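Local coordinates for protein HP0721 (Helicobacter pylori, PDB 2XRH) that is a secreted protein of unknown function whose all-helical DUF1104 region binds nicotinic acid in the crystal, at residues 9-14 and 32-37; 18-23 and 58-63. All coordinates share one frame; numbering follows the deposited sequence. Where two conformers were deposited one is given.

Interaction 1: 9-14 and 32-37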
ATOM      1  N   LYS A   9     -27.840 -11.677  -8.008  1.00 39.81           N
ATOM      2  CA  LYS A   9     -26.945 -10.684  -7.406  1.00 39.26           C
ATOM      3  C   LYS A   9     -25.520 -11.176  -7.594  1.00 37.36           C
ATOM      4  O   LYS A   9     -24.923 -11.795  -6.703  1.00 38.43           O
ATOM      5  CB  LYS A   9     -27.233 -10.431  -5.918  1.00 40.03           C
ATOM      6  CG  LYS A   9     -26.312  -9.362  -5.277  1.00 41.27           C
ATOM      7  CD  LYS A   9     -26.465  -9.338  -3.757  1.00 43.46           C
ATOM      8  CE  LYS A   9     -25.421  -8.444  -3.083  1.00 44.86           C
ATOM      9  NZ  LYS A   9     -25.513  -7.026  -3.522  1.00 46.03           N
ATOM     10  N   ASP A  10     -24.982 -10.915  -8.773  1.00 35.17           N
ATOM     11  CA  ASP A  10     -23.609 -11.286  -9.064  1.00 33.74           C
ATOM     12  C   ASP A  10     -23.084 -10.473 -10.256  1.00 31.04           C
ATOM     13  O   ASP A  10     -23.734  -9.526 -10.721  1.00 31.99           O
ATOM     14  CB  ASP A  10     -23.494 -12.816  -9.285  1.00 34.48           C
ATOM     15  CG  ASP A  10     -24.283 -13.320 -10.514  1.00 35.53           C
ATOM     16  OD1 ASP A  10     -24.448 -12.587 -11.525  1.00 32.62           O
ATOM     17  OD2 ASP A  10     -24.748 -14.487 -10.458  1.00 41.60           O
ATOM     18  N   PHE A  11     -21.902 -10.851 -10.729  1.00 27.38           N
ATOM     19  CA  PHE A  11     -21.212 -10.195 -11.821  1.00 23.79           C
ATOM     20  C   PHE A  11     -21.226 -11.077 -13.055  1.00 22.98           C
ATOM     21  O   PHE A  11     -20.541 -10.793 -14.024  1.00 20.69           O
ATOM     22  CB  PHE A  11     -19.776  -9.973 -11.397  1.00 22.74           C
ATOM     23  CG  PHE A  11     -19.628  -9.105 -10.190  1.00 18.48           C
ATOM     24  CD1 PHE A  11     -19.766  -7.726 -10.283  1.00 19.08           C
ATOM     25  CD2 PHE A  11     -19.310  -9.671  -8.957  1.00 16.78           C
ATOM     26  CE1 PHE A  11     -19.555  -6.920  -9.147  1.00 18.03           C
ATOM     27  CE2 PHE A  11     -19.147  -8.897  -7.836  1.00 17.09           C
ATOM     28  CZ  PHE A  11     -19.282  -7.531  -7.926  1.00 15.95           C
ATOM     29  N   SER A  12     -22.034 -12.135 -13.051  1.00 23.23           N
ATOM     30  CA  SER A  12     -22.053 -13.035 -14.219  1.00 24.39           C
ATOM     31  C   SER A  12     -22.637 -12.381 -15.502  1.00 24.52           C
ATOM     32  O   SER A  12     -22.341 -12.824 -16.613  1.00 25.54           O
ATOM     33  CB  SER A  12     -22.815 -14.323 -13.875  1.00 24.92           C
ATOM     34  OG  SER A  12     -24.132 -14.004 -13.496  1.00 29.05           O
ATOM     35  N   LYS A  13     -23.460 -11.351 -15.361  1.00 24.69           N
ATOM     36  CA  LYS A  13     -24.050 -10.671 -16.525  1.00 26.39           C
ATOM     37  C   LYS A  13     -23.362  -9.353 -16.888  1.00 25.11           C
ATOM     38  O   LYS A  13     -23.749  -8.673 -17.838  1.00 25.33           O
ATOM     39  CB  LYS A  13     -25.549 -10.440 -16.293  1.00 27.91           C
ATOM     40  CG  LYS A  13     -26.385 -11.720 -16.173  1.00 32.05           C
ATOM     41  CD  LYS A  13     -26.375 -12.551 -17.484  1.00 36.63           C
ATOM     42  CE  LYS A  13     -27.241 -13.831 -17.381  1.00 40.22           C
ATOM     43  NZ  LYS A  13     -28.673 -13.585 -17.799  1.00 43.89           N
ATOM     44  N   THR A  14     -22.339  -8.979 -16.121  1.00 22.79           N
ATOM     45  CA  THR A  14     -21.642  -7.710 -16.332  1.00 21.49           C
ATOM     46  C   THR A  14     -20.626  -7.883 -17.450  1.00 19.60           C
ATOM     47  O   THR A  14     -19.911  -8.879 -17.476  1.00 19.70           O
ATOM     48  CB  THR A  14     -20.940  -7.278 -15.005  1.00 20.63           C
ATOM     49  OG1 THR A  14     -21.934  -7.247 -13.970  1.00 22.09           O
ATOM     50  CG2 THR A  14     -20.244  -5.884 -15.095  1.00 21.15           C
ATOM     51  N   VAL A  32     -14.851 -11.170  -3.108  1.00 12.94           N
ATOM     52  CA  VAL A  32     -14.579 -12.559  -3.470  1.00 13.41           C
ATOM     53  C   VAL A  32     -15.320 -12.922  -4.772  1.00 13.63           C
ATOM     54  O   VAL A  32     -14.743 -13.501  -5.682  1.00 13.53           O
ATOM     55  CB  VAL A  32     -14.931 -13.544  -2.307  1.00 13.85           C
ATOM     56  CG1 VAL A  32     -14.931 -14.992  -2.774  1.00 14.95           C
ATOM     57  CG2 VAL A  32     -13.922 -13.357  -1.173  1.00 15.46           C
ATOM     58  N   ASP A  33     -16.581 -12.561  -4.873  1.00 14.34           N
ATOM     59  CA  ASP A  33     -17.343 -12.813  -6.070  1.00 16.12           C
ATOM     60  C   ASP A  33     -16.769 -12.069  -7.270  1.00 14.79           C
ATOM     61  O   ASP A  33     -16.677 -12.613  -8.356  1.00 14.07           O
ATOM     62  CB  ASP A  33     -18.801 -12.409  -5.882  1.00 17.63           C
ATOM     63  CG  ASP A  33     -19.593 -13.396  -5.010  1.00 22.91           C
ATOM     64  OD1 ASP A  33     -19.101 -14.499  -4.694  1.00 27.77           O
ATOM     65  OD2 ASP A  33     -20.718 -13.038  -4.628  1.00 29.13           O
ATOM     66  N   TYR A  34     -16.338 -10.832  -7.063  1.00 12.94           N
ATOM     67  CA  TYR A  34     -15.726 -10.070  -8.148  1.00 12.27           C
ATOM     68  C   TYR A  34     -14.459 -10.743  -8.644  1.00 12.27           C
ATOM     69  O   TYR A  34     -14.251 -10.885  -9.849  1.00 12.64           O
ATOM     70  CB  TYR A  34     -15.408  -8.676  -7.635  1.00 12.36           C
ATOM     71  CG  TYR A  34     -14.751  -7.727  -8.634  1.00 11.40           C
ATOM     72  CD1 TYR A  34     -15.409  -7.243  -9.730  1.00 11.49           C
ATOM     73  CD2 TYR A  34     -13.456  -7.259  -8.386  1.00 12.06           C
ATOM     74  CE1 TYR A  34     -14.783  -6.346 -10.620  1.00 11.08           C
ATOM     75  CE2 TYR A  34     -12.844  -6.373  -9.232  1.00 11.42           C
ATOM     76  CZ  TYR A  34     -13.487  -5.916 -10.346  1.00 11.18           C
ATOM     77  OH  TYR A  34     -12.863  -5.024 -11.193  1.00 11.71           O
ATOM     78  N   THR A  35     -13.605 -11.139  -7.734  1.00 12.98           N
ATOM     79  CA  THR A  35     -12.327 -11.761  -8.056  1.00 12.87           C
ATOM     80  C   THR A  35     -12.542 -13.099  -8.753  1.00 13.69           C
ATOM     81  O   THR A  35     -11.901 -13.376  -9.756  1.00 14.39           O
ATOM     82  CB  THR A  35     -11.511 -11.950  -6.778  1.00 13.11           C
ATOM     83  OG1 THR A  35     -11.311 -10.680  -6.139  1.00 15.66           O
ATOM     84  CG2 THR A  35     -10.177 -12.605  -7.024  1.00 16.60           C
ATOM     85  N   LYS A  36     -13.485 -13.902  -8.252  1.00 15.29           N
ATOM     86  CA  LYS A  36     -13.859 -15.137  -8.938  1.00 15.75           C
ATOM     87  C   LYS A  36     -14.337 -14.861 -10.368  1.00 14.76           C
ATOM     88  O   LYS A  36     -13.967 -15.599 -11.282  1.00 15.82           O
ATOM     89  CB  LYS A  36     -14.903 -15.921  -8.131  1.00 15.70           C
ATOM     90  CG  LYS A  36     -14.363 -16.492  -6.821  1.00 19.25           C
ATOM     91  CD  LYS A  36     -15.447 -17.175  -5.994  1.00 23.98           C
ATOM     92  CE  LYS A  36     -14.817 -17.903  -4.816  1.00 26.16           C
ATOM     93  NZ  LYS A  36     -15.853 -18.609  -3.956  1.00 31.15           N
ATOM     94  N   GLU A  37     -15.136 -13.834 -10.579  1.00 14.39           N
ATOM     95  CA  GLU A  37     -15.621 -13.508 -11.908  1.00 14.10           C
ATOM     96  C   GLU A  37     -14.472 -13.085 -12.836  1.00 14.99           C
ATOM     97  O   GLU A  37     -14.382 -13.544 -13.958  1.00 15.57           O
ATOM     98  CB  GLU A  37     -16.718 -12.471 -11.908  1.00 14.92           C
ATOM     99  CG  GLU A  37     -17.376 -12.288 -13.283  1.00 14.57           C
ATOM    100  CD  GLU A  37     -18.280 -13.469 -13.693  1.00 19.76           C
ATOM    101  OE1 GLU A  37     -18.777 -14.187 -12.794  1.00 22.75           O
ATOM    102  OE2 GLU A  37     -18.473 -13.679 -14.900  1.00 22.00           O
TER
HETATM  103  O   HOH W   1     -20.409 -13.603 -10.409  1.00 31.12           O
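Phe11 lays its ring against the first turns of helix 31-44, with CE2 3.5 Å from the backbone N of Tyr34 and 4.0 Å from CB of Asp33. The neighbouring tyrosine ring turns an edge to it: CD1 of Tyr34 stands over the centre of one face of Phe11, in a T-shaped pair with centroids 5.5 Å apart and planes at 66°. Tyr34 reaches this place because its CG is anti to the backbone N (chi1 180°), which sends the ring off along the flank of the helix. On the next turn, Glu37 brings CG to 3.8 Å from CB of Phe11, and a bend at chi2 (72°) folds its carboxylate over the Phe11-Ser12 peptide. A water bridges the two segments there, accepting from N of Phe11 at 3.1 Å and donating to OE1 of Glu37 at 2.9 Å. The loop is shaped by an Asx turn, in which N of Ser12 reaches OD1 of Asp10 from above the carboxylate plane (2.9 Å), overlapping a type I beta turn from Phe11 to Thr14. Farther out, Arg41 forms a salt bridge with OE2 of Glu37 and also binds O of Thr14, while Leu19 and Met22 pack on Phe11.

Interaction 2: 18-23 and 58-63; sequences DLAKMA and HEYATK
The end of helix 16-21 and the turn after it pack on helix 47-65 in a buried contact to which Tyr60 gives more surface than any other residue. CG of Lys21 lies over one face of the Tyr60 ring, 4.0 Å from the centroid and 19° off the normal, a CH-pi contact made by the aliphatic part of the lysine. Lys21, with CG anti to its carbonyl carbon (chi1 -76°) and extended beyond, runs alongside the tyrosine in the same direction and carries NZ on to a salt bridge with Glu17. At the root of the ring, CB of Tyr60 packs 3.2 Å from O of Ala20, whose carbonyl accepts a hydrogen bond from N of Ala23 as the chain leaves the helix. Small residues bring the backbones together here: the CA atoms of Ala23 and Ala61 are 4.6 Å apart, and their CB atoms meet at 4.0 Å. A CA-H...O contact joins CA of Ala61 to O of Ala23 at 3.4 Å, with 151° at the hydrogen. Asn64, one turn beyond Tyr60, donates through ND2 to the carbonyls of Lys21 and Ala23.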
ATOM      1  N   ASP A  18     -17.345  -3.221 -18.036  1.00 17.45           N
ATOM      2  CA  ASP A  18     -17.886  -2.762 -16.779  1.00 17.60           C
ATOM      3  C   ASP A  18     -17.190  -3.393 -15.592  1.00 16.47           C
ATOM      4  O   ASP A  18     -17.058  -2.740 -14.555  1.00 15.87           O
ATOM      5  CB  ASP A  18     -19.406  -2.969 -16.733  1.00 18.68           C
ATOM      6  CG  ASP A  18     -20.153  -2.025 -17.654  1.00 21.88           C
ATOM      7  OD1 ASP A  18     -19.549  -1.046 -18.191  1.00 24.54           O
ATOM      8  OD2 ASP A  18     -21.358  -2.283 -17.854  1.00 25.84           O
ATOM      9  N   LEU A  19     -16.736  -4.639 -15.698  1.00 14.70           N
ATOM     10  CA  LEU A  19     -15.953  -5.231 -14.607  1.00 14.96           C
ATOM     11  C   LEU A  19     -14.637  -4.481 -14.428  1.00 14.64           C
ATOM     12  O   LEU A  19     -14.194  -4.219 -13.292  1.00 15.23           O
ATOM     13  CB  LEU A  19     -15.641  -6.705 -14.854  1.00 15.95           C
ATOM     14  CG  LEU A  19     -16.761  -7.726 -14.659  1.00 17.63           C
ATOM     15  CD1 LEU A  19     -16.298  -9.128 -15.067  1.00 20.73           C
ATOM     16  CD2 LEU A  19     -17.305  -7.736 -13.240  1.00 18.36           C
ATOM     17  N   ALA A  20     -13.973  -4.150 -15.535  1.00 14.14           N
ATOM     18  CA  ALA A  20     -12.750  -3.346 -15.432  1.00 14.69           C
ATOM     19  C   ALA A  20     -13.002  -1.972 -14.801  1.00 14.25           C
ATOM     20  O   ALA A  20     -12.234  -1.545 -13.926  1.00 14.15           O
ATOM     21  CB  ALA A  20     -12.088  -3.188 -16.775  1.00 14.70           C
ATOM     22  N   LYS A  21     -14.076  -1.296 -15.199  1.00 13.60           N
ATOM     23  CA  LYS A  21     -14.377   0.063 -14.736  1.00 14.08           C
ATOM     24  C   LYS A  21     -14.669   0.163 -13.235  1.00 13.19           C
ATOM     25  O   LYS A  21     -14.515   1.225 -12.659  1.00 14.27           O
ATOM     26  CB  LYS A  21     -15.537   0.639 -15.530  1.00 15.24           C
ATOM     27  CG  LYS A  21     -15.119   1.068 -16.915  1.00 16.81           C
ATOM     28  CD  LYS A  21     -16.295   1.464 -17.762  1.00 18.71           C
ATOM     29  CE  LYS A  21     -15.783   2.079 -19.052  1.00 21.26           C
ATOM     30  NZ  LYS A  21     -16.876   2.514 -19.925  1.00 25.72           N
ATOM     31  N   MET A  22     -15.054  -0.943 -12.629  1.00 11.59           N
ATOM     32  CA  MET A  22     -15.362  -0.959 -11.188  1.00 11.86           C
ATOM     33  C   MET A  22     -14.130  -1.342 -10.360  1.00 11.02           C
ATOM     34  O   MET A  22     -14.205  -1.405  -9.132  1.00 11.23           O
ATOM     35  CB  MET A  22     -16.550  -1.834 -10.849  1.00 13.66           C
ATOM     36  CG  MET A  22     -16.384  -3.232 -11.176  1.00 14.69           C
ATOM     37  SD  MET A  22     -17.848  -4.217 -10.700  1.00 19.03           S
ATOM     38  CE  MET A  22     -19.013  -3.728 -11.930  1.00 14.94           C
ATOM     39  N   ALA A  23     -12.988  -1.581 -11.004  1.00 11.00           N
ATOM     40  CA  ALA A  23     -11.783  -1.936 -10.246  1.00  9.10           C
ATOM     41  C   ALA A  23     -11.451  -0.861  -9.232  1.00  9.44           C
ATOM     42  O   ALA A  23     -11.409   0.317  -9.509  1.00 10.23           O
ATOM     43  CB  ALA A  23     -10.582  -2.182 -11.152  1.00 10.33           C
ATOM     44  N   HIS A  58      -5.753  -2.425 -13.836  1.00 13.35           N
ATOM     45  CA  HIS A  58      -4.813  -1.582 -13.104  1.00 13.47           C
ATOM     46  C   HIS A  58      -5.099  -0.090 -13.325  1.00 12.40           C
ATOM     47  O   HIS A  58      -5.079   0.710 -12.384  1.00 11.73           O
ATOM     48  CB  HIS A  58      -3.366  -1.889 -13.529  1.00 16.09           C
ATOM     49  CG  HIS A  58      -2.825  -3.218 -13.043  1.00 20.21           C
ATOM     50  ND1 HIS A  58      -3.098  -3.739 -11.796  1.00 23.98           N
ATOM     51  CD2 HIS A  58      -2.024  -4.134 -13.657  1.00 25.30           C
ATOM     52  CE1 HIS A  58      -2.504  -4.912 -11.653  1.00 24.58           C
ATOM     53  NE2 HIS A  58      -1.838  -5.177 -12.769  1.00 26.74           N
ATOM     54  N   GLU A  59      -5.330   0.294 -14.581  1.00 12.41           N
ATOM     55  CA  GLU A  59      -5.600   1.694 -14.908  1.00 12.61           C
ATOM     56  C   GLU A  59      -6.841   2.198 -14.223  1.00 12.23           C
ATOM     57  O   GLU A  59      -6.855   3.295 -13.670  1.00 12.12           O
ATOM     58  CB  GLU A  59      -5.674   1.909 -16.405  1.00 14.37           C
ATOM     59  CG  GLU A  59      -4.317   1.668 -17.027  1.00 17.71           C
ATOM     60  CD  GLU A  59      -4.267   1.970 -18.500  1.00 25.92           C
ATOM     61  OE1 GLU A  59      -5.331   2.201 -19.101  1.00 30.93           O
ATOM     62  OE2 GLU A  59      -3.146   1.978 -19.055  1.00 30.78           O
ATOM     63  N   TYR A  60      -7.906   1.419 -14.253  1.00 11.23           N
ATOM     64  CA  TYR A  60      -9.133   1.835 -13.581  1.00 11.07           C
ATOM     65  C   TYR A  60      -8.988   1.840 -12.052  1.00  9.84           C
ATOM     66  O   TYR A  60      -9.496   2.753 -11.401  1.00  9.61           O
ATOM     67  CB  TYR A  60     -10.353   0.994 -14.035  1.00 12.27           C
ATOM     68  CG  TYR A  60     -10.870   1.466 -15.358  1.00 13.43           C
ATOM     69  CD1 TYR A  60     -11.506   2.678 -15.483  1.00 17.61           C
ATOM     70  CD2 TYR A  60     -10.606   0.752 -16.507  1.00 18.40           C
ATOM     71  CE1 TYR A  60     -11.907   3.134 -16.694  1.00 18.96           C
ATOM     72  CE2 TYR A  60     -11.022   1.179 -17.729  1.00 21.66           C
ATOM     73  CZ  TYR A  60     -11.659   2.386 -17.821  1.00 22.22           C
ATOM     74  OH  TYR A  60     -12.053   2.897 -19.012  1.00 26.10           O
ATOM     75  N   ALA A  61      -8.334   0.845 -11.486  1.00 10.26           N
ATOM     76  CA  ALA A  61      -8.142   0.837 -10.040  1.00  8.53           C
ATOM     77  C   ALA A  61      -7.388   2.120  -9.673  1.00  8.65           C
ATOM     78  O   ALA A  61      -7.699   2.756  -8.678  1.00  8.73           O
ATOM     79  CB  ALA A  61      -7.376  -0.397  -9.569  1.00 10.68           C
ATOM     80  N   THR A  62      -6.397   2.483 -10.476  1.00  9.08           N
ATOM     81  CA  THR A  62      -5.599   3.677 -10.187  1.00  9.50           C
ATOM     82  C   THR A  62      -6.465   4.948 -10.211  1.00  9.01           C
ATOM     83  O   THR A  62      -6.511   5.726  -9.253  1.00  9.52           O
ATOM     84  CB  THR A  62      -4.417   3.756 -11.145  1.00 10.24           C
ATOM     85  OG1 THR A  62      -3.558   2.646 -10.896  1.00 13.02           O
ATOM     86  CG2 THR A  62      -3.636   5.067 -10.949  1.00 11.03           C
ATOM     87  N   LYS A  63      -7.205   5.127 -11.303  0.50 10.08           N
ATOM     88  CA  LYS A  63      -8.067   6.283 -11.478  0.50 10.27           C
ATOM     89  C   LYS A  63      -9.126   6.388 -10.405  0.50  9.73           C
ATOM     90  O   LYS A  63      -9.467   7.474  -9.931  0.50 10.33           O
ATOM     91  CB  LYS A  63      -8.738   6.201 -12.837  0.50 11.72           C
ATOM     92  CG  LYS A  63      -7.777   6.391 -13.971  0.50 15.76           C
ATOM     93  CD  LYS A  63      -8.528   6.491 -15.298  0.50 18.63           C
ATOM     94  CE  LYS A  63      -8.850   5.118 -15.900  0.50 21.01           C
ATOM     95  NZ  LYS A  63      -8.901   5.149 -17.403  0.50 23.09           N
TER

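With centres 14 Å apart, the two contacts illustrate how one short helix can join neighbouring parts of a small helical fold. Their segments alternate along the chain: 9-14, 18-23, 32-37, 58-63. Helix 16-21 and the turn after it link the two in space, facing helix 47-65 in interaction 2 and meeting Phe11 and Tyr34 of interaction 1. Tyr34 OH is 2.6 Å from O of Leu19, a probable hydrogen bond, while SD of Met22 packs 3.6 Å from CE1 of Phe11. Nicotinic acid lies close by: Thr35 of interaction 1 lines its pocket, and the side chain of Ala23 in interaction 2 is about 6 Å from it.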